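Local atomic coordinates of alpha-14 giardin (Giardia lamblia, PDB entry 3CHJ), a protein that binds calcium and, as an annexin, phospholipid, and may act as a calcium-regulated structural element between the membrane and the underlying axoneme. Residues T13-K18 with R45-T50; L30-I35 with M77-R82; T110-E115 with Y196-F201. One frame throughout, in Å; residues are numbered along the deposited sequence.

Three contacts illustrate how an annexin chain is held together, by buried apolar packing joined by one hydrogen bond at one end and by a surface salt bridge elsewhere. Contacts 1 and 2 are neighbours, their centres about 11 Å apart, and their segments alternate along the chain; K18 CE of contact 1 lies 3.7 Å from D31 CG of contact 2. Contact 3 is centred about 26 Å from contact 2 and about 35 Å from contact 1, yet R82 CG of contact 2 lies 3.7 Å from E115 OE2 of contact 3. The calcium ligands, A175, T178, G180, E185 and E224, lie outside all three, E185 just ahead of helix 186-195, which leads into Y196.

Contact 1 of 3, residues T13-K18 with R45-T50; sequences TAVVQK and RNMQRT
M47 meets V15 and V16 together, an example of one flexible side chain serving two branched ones. The apolar contacts centre on its CG, which lies 3.7 Å from V15 CG1 and 3.9 Å from V16 CG2. V15 and M47 cross at about a right angle, whereas V16 approaches at a slant and also reaches the backbone, with CG2 3.9 Å from M47 O. With CG anti to the backbone N (chi1 -176°), M47 carries this methylene out to the two valines. T50, one turn on, adds a looser methyl contact: its CG2 is 4.4 Å from V16 CG2.

The polar element here is internal to helix 41-55. T50 OG1 donates to N46 O at 2.9 Å from above the carbonyl plane, and the same oxygen accepts from T50 N.

The axes of segments 13-18 and 45-50 cross at -75° and come within 9.4 Å; F51 and I54 extend the cover over V16. Since mostly methyl and methylene groups meet, these two annexin helices are joined here by van der Waals packing, while the T50 hydroxyl is bonded within its own helix and not across to segment 13-18.

Contact 2 of 3, residues L30-I35 with M77-R82; sequences LDLIEI and MLYKPR
Y79 reaches the turn of helix 31-38 with its hydroxyl, showing how a tyrosine just past a helix end can join apolar packing to one directed bond. Its OH donates to L32 O at 2.7 Å, in the carbonyl plane and on a lone pair, with a C=O...O angle of 116°. Seen from the tyrosine, the carbonyl oxygen sits at the ring edge, close to the ring plane. Round the same hydroxyl gather the carbons of L32, whose CB is 3.6 Å and CD2 3.8 Å from OH, and I35, whose CG2 is 4.1 Å away. The L32 side chain runs nearly perpendicular to the tyrosine.

A second, wholly apolar patch lies beside this bond. I33 leaves its backbone heading away from the other segment, but a bend at chi2 (-57°) brings CD1 back to 3.7 Å from L78 CD1.

L78 and Y79 are placed by the end of helix 69-78: L78 is still helical, Y79 is the first residue to leave helical torsions, and the chain then runs through P81 at the N-cap of helix 82-94. Farther out, M47 and Q48 pack on Y79, V19 covers L32 and I35, I33 touches A306, L309 and L310, and L78 touches A270. In the all-helical annexin fold, helices 12-24, 41-55, 262-272 and 301-310 all pack against this buried join between a helix and a helix end.

Contact 3 of 3, residues T110-E115 with Y196-F201; sequences TIETHE and YTRADF
The carboxylate of E112 lies against the guanidinium edge of R198, overlapping its NH1 and NH2 ends in a bidentate, end-on salt bridge. In the all-helical annexin fold it spans the gap between the starts of helices 113-127 and 198-211, and it exemplifies how a partly exposed ion pair can tie segments far apart in sequence.

The two halves of the grip are similar in length but differ in straightness. R198 NH1 donates to E112 OE1 at 3.0 Å, with an N-H...O angle of 159° and the oxygen near the guanidinium plane; R198 NH2 reaches E112 OE2 at 3.2 Å, more bent, at 138°. Both oxygens are met on the syn side. Because the two planar groups are turned 62° apart, the pair is twisted rather than coplanar, and a weak third bond from NH1 also goes to OE2.

Each side chain bends to arrive there. E112 turns at chi2, while R198 starts extended and kinks at chi3, so the two side chains cross at about a right angle. The arginine has a second anchor in helix 227-241: NH2 also donates to F239 O, and the guanidinium makes a cation-pi contact with the F239 ring; E112 also touches F239. This should fix the rotation of the guanidinium.

At the base of the arginine's helix, T197 holds the N-cap position, its OG1 accepting from D200 N at 3.1 Å, and F201 N donates to T197 O at 2.8 Å.

Contact 1 of 3, residues T13-K18 with R45-T50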
ATOM      1  N   THR A  13      17.391  15.234 -20.306  1.00 29.32           N
ATOM      2  CA  THR A  13      16.762  15.996 -21.393  1.00 28.85           C
ATOM      3  C   THR A  13      16.027  15.064 -22.368  1.00 28.12           C
ATOM      4  O   THR A  13      14.895  15.351 -22.786  1.00 28.17           O
ATOM      5  CB  THR A  13      17.815  16.864 -22.133  1.00 28.87           C
ATOM      6  OG1 THR A  13      18.508  17.666 -21.174  1.00 30.69           O
ATOM      7  CG2 THR A  13      17.148  17.795 -23.140  1.00 29.38           C
ATOM      8  N   ALA A  14      16.674  13.941 -22.690  1.00 27.17           N
ATOM      9  CA  ALA A  14      16.108  12.894 -23.541  1.00 26.46           C
ATOM     10  C   ALA A  14      14.842  12.258 -22.942  1.00 25.68           C
ATOM     11  O   ALA A  14      13.847  12.029 -23.647  1.00 25.76           O
ATOM     12  CB  ALA A  14      17.164  11.827 -23.823  1.00 26.87           C
ATOM     13  N   VAL A  15      14.867  11.987 -21.639  1.00 24.17           N
ATOM     14  CA  VAL A  15      13.691  11.423 -20.970  1.00 23.12           C
ATOM     15  C   VAL A  15      12.526  12.430 -20.944  1.00 22.36           C
ATOM     16  O   VAL A  15      11.374  12.045 -21.146  1.00 21.86           O
ATOM     17  CB  VAL A  15      14.021  10.862 -19.557  1.00 22.92           C
ATOM     18  CG1 VAL A  15      12.759  10.330 -18.874  1.00 22.36           C
ATOM     19  CG2 VAL A  15      15.048   9.759 -19.667  1.00 24.23           C
ATOM     20  N   VAL A  16      12.833  13.709 -20.733  1.00 21.58           N
ATOM     21  CA  VAL A  16      11.828  14.775 -20.817  1.00 21.55           C
ATOM     22  C   VAL A  16      11.137  14.778 -22.191  1.00 21.81           C
ATOM     23  O   VAL A  16       9.899  14.845 -22.275  1.00 21.11           O
ATOM     24  CB  VAL A  16      12.442  16.160 -20.466  1.00 21.96           C
ATOM     25  CG1 VAL A  16      11.508  17.315 -20.841  1.00 20.83           C
ATOM     26  CG2 VAL A  16      12.775  16.216 -18.974  1.00 21.54           C
ATOM     27  N   GLN A  17      11.926  14.682 -23.265  1.00 22.39           N
ATOM     28  CA  GLN A  17      11.332  14.689 -24.606  1.00 23.09           C
ATOM     29  C   GLN A  17      10.466  13.448 -24.839  1.00 22.24           C
ATOM     30  O   GLN A  17       9.440  13.519 -25.525  1.00 22.33           O
ATOM     31  CB  GLN A  17      12.386  14.909 -25.707  1.00 24.24           C
ATOM     32  CG  GLN A  17      13.375  13.767 -25.949  1.00 29.21           C
ATOM     33  CD  GLN A  17      12.939  12.791 -27.053  1.00 36.39           C
ATOM     34  OE1 GLN A  17      12.828  13.164 -28.228  1.00 40.47           O
ATOM     35  NE2 GLN A  17      12.724  11.530 -26.680  1.00 37.33           N
ATOM     36  N   LYS A  18      10.841  12.334 -24.211  1.00 21.46           N
ATOM     37  CA  LYS A  18      10.053  11.110 -24.330  1.00 21.31           C
ATOM     38  C   LYS A  18       8.684  11.283 -23.649  1.00 19.91           C
ATOM     39  O   LYS A  18       7.658  10.782 -24.139  1.00 19.73           O
ATOM     40  CB  LYS A  18      10.800   9.924 -23.721  1.00 21.71           C
ATOM     41  CG  LYS A  18      10.165   8.594 -24.055  1.00 24.82           C
ATOM     42  CD  LYS A  18      10.998   7.423 -23.528  1.00 28.23           C
ATOM     43  CE  LYS A  18      10.439   6.099 -24.013  1.00 30.91           C
ATOM     44  NZ  LYS A  18      11.101   4.950 -23.319  1.00 33.63           N
ATOM     45  N   ARG A  45      12.015  11.860 -10.061  1.00 17.52           N
ATOM     46  CA  ARG A  45      11.772  13.171  -9.481  1.00 18.64           C
ATOM     47  C   ARG A  45      12.690  14.226 -10.092  1.00 18.93           C
ATOM     48  O   ARG A  45      12.239  15.332 -10.362  1.00 19.10           O
ATOM     49  CB  ARG A  45      11.880  13.167  -7.957  1.00 19.17           C
ATOM     50  CG  ARG A  45      11.552  14.543  -7.355  1.00 21.59           C
ATOM     51  CD  ARG A  45      11.788  14.589  -5.862  1.00 25.34           C
ATOM     52  NE  ARG A  45      13.179  14.290  -5.521  1.00 28.33           N
ATOM     53  CZ  ARG A  45      13.640  14.203  -4.277  1.00 28.45           C
ATOM     54  NH1 ARG A  45      12.819  14.387  -3.255  1.00 29.42           N
ATOM     55  NH2 ARG A  45      14.916  13.924  -4.061  1.00 30.12           N
ATOM     56  N   ASN A  46      13.954  13.881 -10.327  1.00 19.61           N
ATOM     57  CA  ASN A  46      14.847  14.845 -10.967  1.00 20.58           C
ATOM     58  C   ASN A  46      14.335  15.236 -12.344  1.00 20.90           C
ATOM     59  O   ASN A  46      14.318  16.423 -12.695  1.00 21.35           O
ATOM     60  CB  ASN A  46      16.280  14.323 -11.076  1.00 21.17           C
ATOM     61  CG  ASN A  46      17.212  15.351 -11.723  1.00 23.74           C
ATOM     62  OD1 ASN A  46      17.809  15.092 -12.768  1.00 27.80           O
ATOM     63  ND2 ASN A  46      17.288  16.547 -11.126  1.00 23.76           N
ATOM     64  N   MET A  47      13.907  14.231 -13.107  1.00 20.51           N
ATOM     65  CA  MET A  47      13.343  14.445 -14.434  1.00 20.82           C
ATOM     66  C   MET A  47      12.100  15.335 -14.376  1.00 21.39           C
ATOM     67  O   MET A  47      11.936  16.232 -15.208  1.00 21.22           O
ATOM     68  CB  MET A  47      13.038  13.096 -15.097  1.00 21.17           C
ATOM     69  CG  MET A  47      12.525  13.180 -16.530  1.00 22.14           C
ATOM     70  SD  MET A  47      10.758  13.454 -16.575  1.00 24.31           S
ATOM     71  CE  MET A  47      10.158  11.946 -15.784  1.00 25.27           C
ATOM     72  N   GLN A  48      11.222  15.098 -13.403  1.00 21.08           N
ATOM     73  CA  GLN A  48      10.044  15.954 -13.237  1.00 21.98           C
ATOM     74  C   GLN A  48      10.411  17.427 -12.980  1.00 22.47           C
ATOM     75  O   GLN A  48       9.818  18.350 -13.568  1.00 22.62           O
ATOM     76  CB  GLN A  48       9.131  15.426 -12.125  1.00 21.96           C
ATOM     77  CG  GLN A  48       8.006  16.393 -11.775  1.00 24.92           C
ATOM     78  CD  GLN A  48       6.806  15.715 -11.177  1.00 28.14           C
ATOM     79  OE1 GLN A  48       6.748  14.487 -11.097  1.00 31.51           O
ATOM     80  NE2 GLN A  48       5.821  16.507 -10.766  1.00 30.30           N
ATOM     81  N   ARG A  49      11.391  17.637 -12.110  1.00 22.66           N
ATOM     82  CA  ARG A  49      11.878  18.976 -11.813  1.00 23.78           C
ATOM     83  C   ARG A  49      12.466  19.614 -13.074  1.00 24.53           C
ATOM     84  O   ARG A  49      12.226  20.787 -13.360  1.00 25.82           O
ATOM     85  CB  ARG A  49      12.916  18.924 -10.688  1.00 23.16           C
ATOM     86  CG  ARG A  49      12.321  18.757  -9.291  1.00 22.61           C
ATOM     87  CD  ARG A  49      13.391  18.259  -8.321  1.00 23.67           C
ATOM     88  NE  ARG A  49      12.913  18.172  -6.943  1.00 24.13           N
ATOM     89  CZ  ARG A  49      13.695  17.870  -5.906  1.00 23.33           C
ATOM     90  NH1 ARG A  49      14.986  17.629  -6.097  1.00 24.00           N
ATOM     91  NH2 ARG A  49      13.183  17.822  -4.681  1.00 26.46           N
ATOM     92  N   THR A  50      13.197  18.824 -13.845  1.00 24.94           N
ATOM     93  CA  THR A  50      13.873  19.299 -15.061  1.00 26.13           C
ATOM     94  C   THR A  50      12.869  19.613 -16.183  1.00 26.86           C
ATOM     95  O   THR A  50      13.107  20.500 -17.007  1.00 26.66           O
ATOM     96  CB  THR A  50      14.931  18.269 -15.522  1.00 26.29           C
ATOM     97  OG1 THR A  50      15.889  18.087 -14.473  1.00 26.07           O
ATOM     98  CG2 THR A  50      15.671  18.730 -16.782  1.00 27.86           C
TER

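Contact 2 of 3, residues L30-I35 with M77-R82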
ATOM      1  N   LEU A  30       1.942   4.723 -23.061  1.00 17.13           N
ATOM      2  CA  LEU A  30       2.554   3.812 -22.082  1.00 17.10           C
ATOM      3  C   LEU A  30       4.052   4.044 -21.882  1.00 16.80           C
ATOM      4  O   LEU A  30       4.661   3.483 -20.958  1.00 17.23           O
ATOM      5  CB  LEU A  30       2.240   2.347 -22.390  1.00 16.93           C
ATOM      6  CG  LEU A  30       0.777   1.944 -22.209  1.00 18.09           C
ATOM      7  CD1 LEU A  30       0.559   0.540 -22.774  1.00 19.22           C
ATOM      8  CD2 LEU A  30       0.272   2.031 -20.738  1.00 18.24           C
ATOM      9  N   ASP A  31       4.661   4.892 -22.715  1.00 16.37           N
ATOM     10  CA  ASP A  31       6.027   5.294 -22.450  1.00 16.46           C
ATOM     11  C   ASP A  31       6.158   5.934 -21.069  1.00 15.34           C
ATOM     12  O   ASP A  31       7.208   5.848 -20.441  1.00 15.46           O
ATOM     13  CB  ASP A  31       6.558   6.248 -23.525  1.00 17.56           C
ATOM     14  CG  ASP A  31       6.829   5.546 -24.855  1.00 21.94           C
ATOM     15  OD1 ASP A  31       6.842   4.297 -24.909  1.00 24.76           O
ATOM     16  OD2 ASP A  31       7.034   6.262 -25.857  1.00 24.75           O
ATOM     17  N   LEU A  32       5.101   6.602 -20.616  1.00 14.37           N
ATOM     18  CA  LEU A  32       5.121   7.185 -19.279  1.00 13.77           C
ATOM     19  C   LEU A  32       5.317   6.115 -18.220  1.00 13.82           C
ATOM     20  O   LEU A  32       5.958   6.376 -17.203  1.00 13.58           O
ATOM     21  CB  LEU A  32       3.830   7.962 -18.982  1.00 13.55           C
ATOM     22  CG  LEU A  32       3.527   9.127 -19.942  1.00 14.75           C
ATOM     23  CD1 LEU A  32       2.164   9.704 -19.640  1.00 15.15           C
ATOM     24  CD2 LEU A  32       4.614  10.194 -19.843  1.00 16.96           C
ATOM     25  N   ILE A  33       4.735   4.940 -18.465  1.00 13.88           N
ATOM     26  CA  ILE A  33       4.812   3.809 -17.539  1.00 14.32           C
ATOM     27  C   ILE A  33       6.139   3.071 -17.685  1.00 14.77           C
ATOM     28  O   ILE A  33       6.761   2.693 -16.684  1.00 14.84           O
ATOM     29  CB  ILE A  33       3.625   2.849 -17.743  1.00 14.07           C
ATOM     30  CG1 ILE A  33       2.286   3.567 -17.526  1.00 13.98           C
ATOM     31  CG2 ILE A  33       3.757   1.639 -16.838  1.00 14.97           C
ATOM     32  CD1 ILE A  33       2.097   4.240 -16.140  1.00 15.47           C
ATOM     33  N   GLU A  34       6.595   2.894 -18.931  1.00 14.90           N
ATOM     34  CA  GLU A  34       7.931   2.342 -19.167  1.00 16.36           C
ATOM     35  C   GLU A  34       9.017   3.155 -18.463  1.00 15.87           C
ATOM     36  O   GLU A  34       9.921   2.598 -17.816  1.00 15.40           O
ATOM     37  CB  GLU A  34       8.200   2.172 -20.670  1.00 17.28           C
ATOM     38  CG  GLU A  34       7.269   1.145 -21.339  1.00 22.09           C
ATOM     39  CD  GLU A  34       7.539  -0.324 -20.937  1.00 26.98           C
ATOM     40  OE1 GLU A  34       7.089  -1.225 -21.686  1.00 30.75           O
ATOM     41  OE2 GLU A  34       8.162  -0.597 -19.884  1.00 28.12           O
ATOM     42  N   ILE A  35       8.908   4.480 -18.534  1.00 14.74           N
ATOM     43  CA  ILE A  35       9.854   5.348 -17.862  1.00 14.39           C
ATOM     44  C   ILE A  35       9.816   5.081 -16.331  1.00 14.30           C
ATOM     45  O   ILE A  35      10.845   4.939 -15.681  1.00 14.69           O
ATOM     46  CB  ILE A  35       9.577   6.828 -18.224  1.00 14.39           C
ATOM     47  CG1 ILE A  35       9.985   7.102 -19.682  1.00 14.52           C
ATOM     48  CG2 ILE A  35      10.330   7.768 -17.334  1.00 14.19           C
ATOM     49  CD1 ILE A  35       9.416   8.426 -20.252  1.00 15.44           C
ATOM     50  N   MET A  77       2.088   9.971  -9.118  1.00 12.74           N
ATOM     51  CA  MET A  77       2.474   9.175  -7.943  1.00 13.59           C
ATOM     52  C   MET A  77       3.755   8.401  -8.228  1.00 13.25           C
ATOM     53  O   MET A  77       4.554   8.136  -7.313  1.00 13.93           O
ATOM     54  CB  MET A  77       1.375   8.189  -7.564  1.00 13.77           C
ATOM     55  CG  MET A  77       0.119   8.794  -6.949  1.00 16.13           C
ATOM     56  SD  MET A  77      -0.886   7.419  -6.297  1.00 16.52           S
ATOM     57  CE  MET A  77      -2.471   8.241  -5.996  1.00 18.45           C
ATOM     58  N   LEU A  78       3.942   8.026  -9.486  1.00 12.66           N
ATOM     59  CA  LEU A  78       5.072   7.165  -9.849  1.00 13.42           C
ATOM     60  C   LEU A  78       6.373   7.921  -9.875  1.00 14.98           C
ATOM     61  O   LEU A  78       7.438   7.309  -9.696  1.00 15.94           O
ATOM     62  CB  LEU A  78       4.842   6.510 -11.213  1.00 13.72           C
ATOM     63  CG  LEU A  78       3.649   5.563 -11.319  1.00 12.20           C
ATOM     64  CD1 LEU A  78       3.448   5.177 -12.783  1.00 14.16           C
ATOM     65  CD2 LEU A  78       3.845   4.318 -10.429  1.00 14.86           C
ATOM     66  N   TYR A  79       6.322   9.231 -10.095  1.00 14.93           N
ATOM     67  CA  TYR A  79       7.572   9.974 -10.309  1.00 16.19           C
ATOM     68  C   TYR A  79       8.077  10.619  -9.006  1.00 17.78           C
ATOM     69  O   TYR A  79       8.858  11.567  -9.025  1.00 19.48           O
ATOM     70  CB  TYR A  79       7.420  11.003 -11.450  1.00 16.10           C
ATOM     71  CG  TYR A  79       7.153  10.443 -12.849  1.00 15.26           C
ATOM     72  CD1 TYR A  79       7.274   9.082 -13.146  1.00 16.37           C
ATOM     73  CD2 TYR A  79       6.837  11.302 -13.893  1.00 17.74           C
ATOM     74  CE1 TYR A  79       7.043   8.594 -14.433  1.00 15.40           C
ATOM     75  CE2 TYR A  79       6.591  10.834 -15.174  1.00 15.80           C
ATOM     76  CZ  TYR A  79       6.715   9.482 -15.455  1.00 15.81           C
ATOM     77  OH  TYR A  79       6.464   9.027 -16.743  1.00 16.60           O
ATOM     78  N   LYS A  80       7.609  10.095  -7.878  1.00 18.89           N
ATOM     79  CA  LYS A  80       7.910  10.650  -6.558  1.00 19.66           C
ATOM     80  C   LYS A  80       8.760   9.667  -5.782  1.00 19.03           C
ATOM     81  O   LYS A  80       8.567   8.467  -5.903  1.00 18.60           O
ATOM     82  CB  LYS A  80       6.610  10.845  -5.756  1.00 20.68           C
ATOM     83  CG  LYS A  80       5.876  12.090  -6.096  1.00 23.57           C
ATOM     84  CD  LYS A  80       4.514  12.115  -5.488  1.00 29.42           C
ATOM     85  CE  LYS A  80       3.712  13.200  -6.170  1.00 31.35           C
ATOM     86  NZ  LYS A  80       4.377  14.530  -6.089  1.00 36.92           N
ATOM     87  N   PRO A  81       9.662  10.174  -4.925  1.00 19.38           N
ATOM     88  CA  PRO A  81      10.236   9.247  -3.961  1.00 18.97           C
ATOM     89  C   PRO A  81       9.141   8.652  -3.050  1.00 18.38           C
ATOM     90  O   PRO A  81       8.180   9.336  -2.718  1.00 17.95           O
ATOM     91  CB  PRO A  81      11.167  10.142  -3.132  1.00 19.40           C
ATOM     92  CG  PRO A  81      11.428  11.327  -4.000  1.00 20.08           C
ATOM     93  CD  PRO A  81      10.173  11.548  -4.762  1.00 19.85           C
ATOM     94  N   ARG A  82       9.330   7.401  -2.647  1.00 18.74           N
ATOM     95  CA  ARG A  82       8.371   6.650  -1.821  1.00 19.02           C
ATOM     96  C   ARG A  82       7.903   7.407  -0.573  1.00 17.96           C
ATOM     97  O   ARG A  82       6.699   7.548  -0.311  1.00 15.15           O
ATOM     98  CB  ARG A  82       9.021   5.327  -1.414  1.00 20.45           C
ATOM     99  CG  ARG A  82       8.314   4.552  -0.324  1.00 24.14           C
ATOM    100  CD  ARG A  82       9.089   3.282   0.010  1.00 27.79           C
ATOM    101  NE  ARG A  82       8.194   2.228   0.486  1.00 28.65           N
ATOM    102  CZ  ARG A  82       7.218   1.708  -0.255  1.00 29.45           C
ATOM    103  NH1 ARG A  82       7.017   2.150  -1.489  1.00 30.14           N
ATOM    104  NH2 ARG A  82       6.437   0.760   0.234  1.00 30.35           N
TER

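Contact 3 of 3, residues T110-E115 with Y196-F201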
ATOM      1  N   THR A 110       1.146  -1.172   5.450  1.00 13.75           N
ATOM      2  CA  THR A 110       1.885  -1.889   4.387  1.00 14.71           C
ATOM      3  C   THR A 110       3.264  -1.307   4.145  1.00 15.64           C
ATOM      4  O   THR A 110       3.850  -1.501   3.071  1.00 16.72           O
ATOM      5  CB  THR A 110       1.131  -1.946   3.065  1.00 14.67           C
ATOM      6  OG1 THR A 110       1.033  -0.618   2.527  1.00 14.31           O
ATOM      7  CG2 THR A 110      -0.252  -2.576   3.224  1.00 14.62           C
ATOM      8  N   ILE A 111       3.779  -0.606   5.141  1.00 15.89           N
ATOM      9  CA  ILE A 111       5.150  -0.104   5.104  1.00 17.78           C
ATOM     10  C   ILE A 111       5.989  -0.603   6.280  1.00 18.81           C
ATOM     11  O   ILE A 111       5.483  -0.878   7.376  1.00 19.27           O
ATOM     12  CB  ILE A 111       5.197   1.428   4.991  1.00 17.41           C
ATOM     13  CG1 ILE A 111       4.490   2.087   6.193  1.00 18.37           C
ATOM     14  CG2 ILE A 111       4.593   1.825   3.655  1.00 16.35           C
ATOM     15  CD1 ILE A 111       4.477   3.600   6.178  1.00 17.93           C
ATOM     16  N   GLU A 112       7.290  -0.713   6.042  1.00 19.83           N
ATOM     17  CA  GLU A 112       8.188  -1.247   7.060  1.00 21.40           C
ATOM     18  C   GLU A 112       8.334  -0.285   8.247  1.00 22.21           C
ATOM     19  O   GLU A 112       8.092   0.925   8.108  1.00 21.88           O
ATOM     20  CB  GLU A 112       9.559  -1.549   6.434  1.00 21.62           C
ATOM     21  CG  GLU A 112       9.508  -2.459   5.190  1.00 23.01           C
ATOM     22  CD  GLU A 112       9.037  -3.877   5.491  1.00 25.51           C
ATOM     23  OE1 GLU A 112       9.181  -4.334   6.640  1.00 27.52           O
ATOM     24  OE2 GLU A 112       8.523  -4.541   4.567  1.00 27.30           O
ATOM     25  N   THR A 113       8.716  -0.811   9.416  1.00 23.56           N
ATOM     26  CA  THR A 113       8.840   0.033  10.611  1.00 25.39           C
ATOM     27  C   THR A 113       9.840   1.166  10.388  1.00 25.14           C
ATOM     28  O   THR A 113       9.592   2.305  10.807  1.00 25.40           O
ATOM     29  CB  THR A 113       9.250  -0.748  11.892  1.00 25.89           C
ATOM     30  OG1 THR A 113       8.928  -2.136  11.753  1.00 31.09           O
ATOM     31  CG2 THR A 113       8.528  -0.169  13.111  1.00 27.35           C
ATOM     32  N   HIS A 114      10.959   0.865   9.720  1.00 24.84           N
ATOM     33  CA  HIS A 114      11.944   1.908   9.389  1.00 24.90           C
ATOM     34  C   HIS A 114      11.344   3.024   8.526  1.00 23.63           C
ATOM     35  O   HIS A 114      11.702   4.194   8.678  1.00 23.37           O
ATOM     36  CB  HIS A 114      13.238   1.323   8.774  1.00 25.64           C
ATOM     37  CG  HIS A 114      13.092   0.833   7.358  1.00 29.22           C
ATOM     38  ND1 HIS A 114      13.195   1.668   6.267  1.00 31.68           N
ATOM     39  CD2 HIS A 114      12.894  -0.413   6.859  1.00 31.78           C
ATOM     40  CE1 HIS A 114      13.040   0.966   5.158  1.00 32.89           C
ATOM     41  NE2 HIS A 114      12.861  -0.301   5.489  1.00 33.17           N
ATOM     42  N   GLU A 115      10.415   2.651   7.643  1.00 21.67           N
ATOM     43  CA  GLU A 115       9.755   3.601   6.749  1.00 20.68           C
ATOM     44  C   GLU A 115       8.755   4.453   7.532  1.00 19.47           C
ATOM     45  O   GLU A 115       8.579   5.617   7.232  1.00 17.84           O
ATOM     46  CB  GLU A 115       9.036   2.885   5.609  1.00 20.48           C
ATOM     47  CG  GLU A 115       8.592   3.826   4.459  1.00 23.20           C
ATOM     48  CD  GLU A 115       9.741   4.314   3.569  1.00 28.36           C
ATOM     49  OE1 GLU A 115      10.720   3.566   3.376  1.00 31.36           O
ATOM     50  OE2 GLU A 115       9.658   5.451   3.046  1.00 30.72           O
ATOM     51  N   TYR A 196       4.533  -6.870  16.505  1.00 13.54           N
ATOM     52  CA  TYR A 196       5.393  -8.004  16.103  1.00 13.09           C
ATOM     53  C   TYR A 196       6.262  -7.644  14.903  1.00 13.29           C
ATOM     54  O   TYR A 196       5.847  -6.913  13.994  1.00 14.26           O
ATOM     55  CB  TYR A 196       4.564  -9.239  15.745  1.00 13.03           C
ATOM     56  CG  TYR A 196       4.302 -10.189  16.892  1.00 13.01           C
ATOM     57  CD1 TYR A 196       3.949  -9.724  18.154  1.00 12.92           C
ATOM     58  CD2 TYR A 196       4.371 -11.584  16.689  1.00 14.01           C
ATOM     59  CE1 TYR A 196       3.685 -10.623  19.205  1.00 14.00           C
ATOM     60  CE2 TYR A 196       4.123 -12.455  17.720  1.00 13.80           C
ATOM     61  CZ  TYR A 196       3.787 -11.968  18.973  1.00 14.07           C
ATOM     62  OH  TYR A 196       3.531 -12.876  19.980  1.00 16.62           O
ATOM     63  N   THR A 197       7.489  -8.153  14.901  1.00 14.15           N
ATOM     64  CA  THR A 197       8.290  -8.164  13.695  1.00 14.20           C
ATOM     65  C   THR A 197       7.743  -9.145  12.656  1.00 13.67           C
ATOM     66  O   THR A 197       6.969 -10.072  12.990  1.00 13.94           O
ATOM     67  CB  THR A 197       9.760  -8.567  13.994  1.00 13.93           C
ATOM     68  OG1 THR A 197       9.780  -9.895  14.526  1.00 15.86           O
ATOM     69  CG2 THR A 197      10.383  -7.616  15.014  1.00 15.72           C
ATOM     70  N   ARG A 198       8.173  -8.975  11.408  1.00 13.83           N
ATOM     71  CA  ARG A 198       7.810  -9.912  10.342  1.00 14.13           C
ATOM     72  C   ARG A 198       8.219 -11.344  10.707  1.00 14.87           C
ATOM     73  O   ARG A 198       7.423 -12.265  10.564  1.00 14.87           O
ATOM     74  CB  ARG A 198       8.426  -9.500   9.010  1.00 14.89           C
ATOM     75  CG  ARG A 198       8.356 -10.588   7.934  1.00 16.01           C
ATOM     76  CD  ARG A 198       8.515 -10.058   6.512  1.00 18.34           C
ATOM     77  NE  ARG A 198       7.480  -9.085   6.157  1.00 18.05           N
ATOM     78  CZ  ARG A 198       7.708  -7.782   6.042  1.00 17.02           C
ATOM     79  NH1 ARG A 198       8.935  -7.294   6.224  1.00 21.23           N
ATOM     80  NH2 ARG A 198       6.721  -6.955   5.708  1.00 17.71           N
ATOM     81  N   ALA A 199       9.445 -11.513  11.208  1.00 15.81           N
ATOM     82  CA  ALA A 199       9.932 -12.862  11.533  1.00 16.03           C
ATOM     83  C   ALA A 199       9.095 -13.503  12.627  1.00 15.51           C
ATOM     84  O   ALA A 199       8.688 -14.677  12.516  1.00 17.29           O
ATOM     85  CB  ALA A 199      11.402 -12.807  11.948  1.00 16.30           C
ATOM     86  N   ASP A 200       8.812 -12.740  13.683  1.00 14.95           N
ATOM     87  CA  ASP A 200       7.968 -13.248  14.774  1.00 14.55           C
ATOM     88  C   ASP A 200       6.522 -13.504  14.351  1.00 14.12           C
ATOM     89  O   ASP A 200       5.901 -14.457  14.815  1.00 14.31           O
ATOM     90  CB  ASP A 200       8.017 -12.338  15.994  1.00 15.46           C
ATOM     91  CG  ASP A 200       9.362 -12.380  16.697  1.00 17.90           C
ATOM     92  OD1 ASP A 200      10.116 -13.352  16.438  1.00 20.02           O
ATOM     93  OD2 ASP A 200       9.646 -11.462  17.501  1.00 19.37           O
ATOM     94  N   PHE A 201       5.986 -12.636  13.492  1.00 13.38           N
ATOM     95  CA  PHE A 201       4.615 -12.828  13.027  1.00 13.87           C
ATOM     96  C   PHE A 201       4.507 -14.090  12.154  1.00 13.89           C
ATOM     97  O   PHE A 201       3.534 -14.874  12.280  1.00 14.08           O
ATOM     98  CB  PHE A 201       4.088 -11.592  12.281  1.00 13.61           C
ATOM     99  CG  PHE A 201       2.623 -11.661  12.026  1.00 13.61           C
ATOM    100  CD1 PHE A 201       1.720 -11.272  13.006  1.00 12.71           C
ATOM    101  CD2 PHE A 201       2.146 -12.205  10.828  1.00 11.96           C
ATOM    102  CE1 PHE A 201       0.337 -11.353  12.778  1.00 12.75           C
ATOM    103  CE2 PHE A 201       0.773 -12.315  10.596  1.00 10.38           C
ATOM    104  CZ  PHE A 201      -0.132 -11.886  11.576  1.00 12.49           C
TER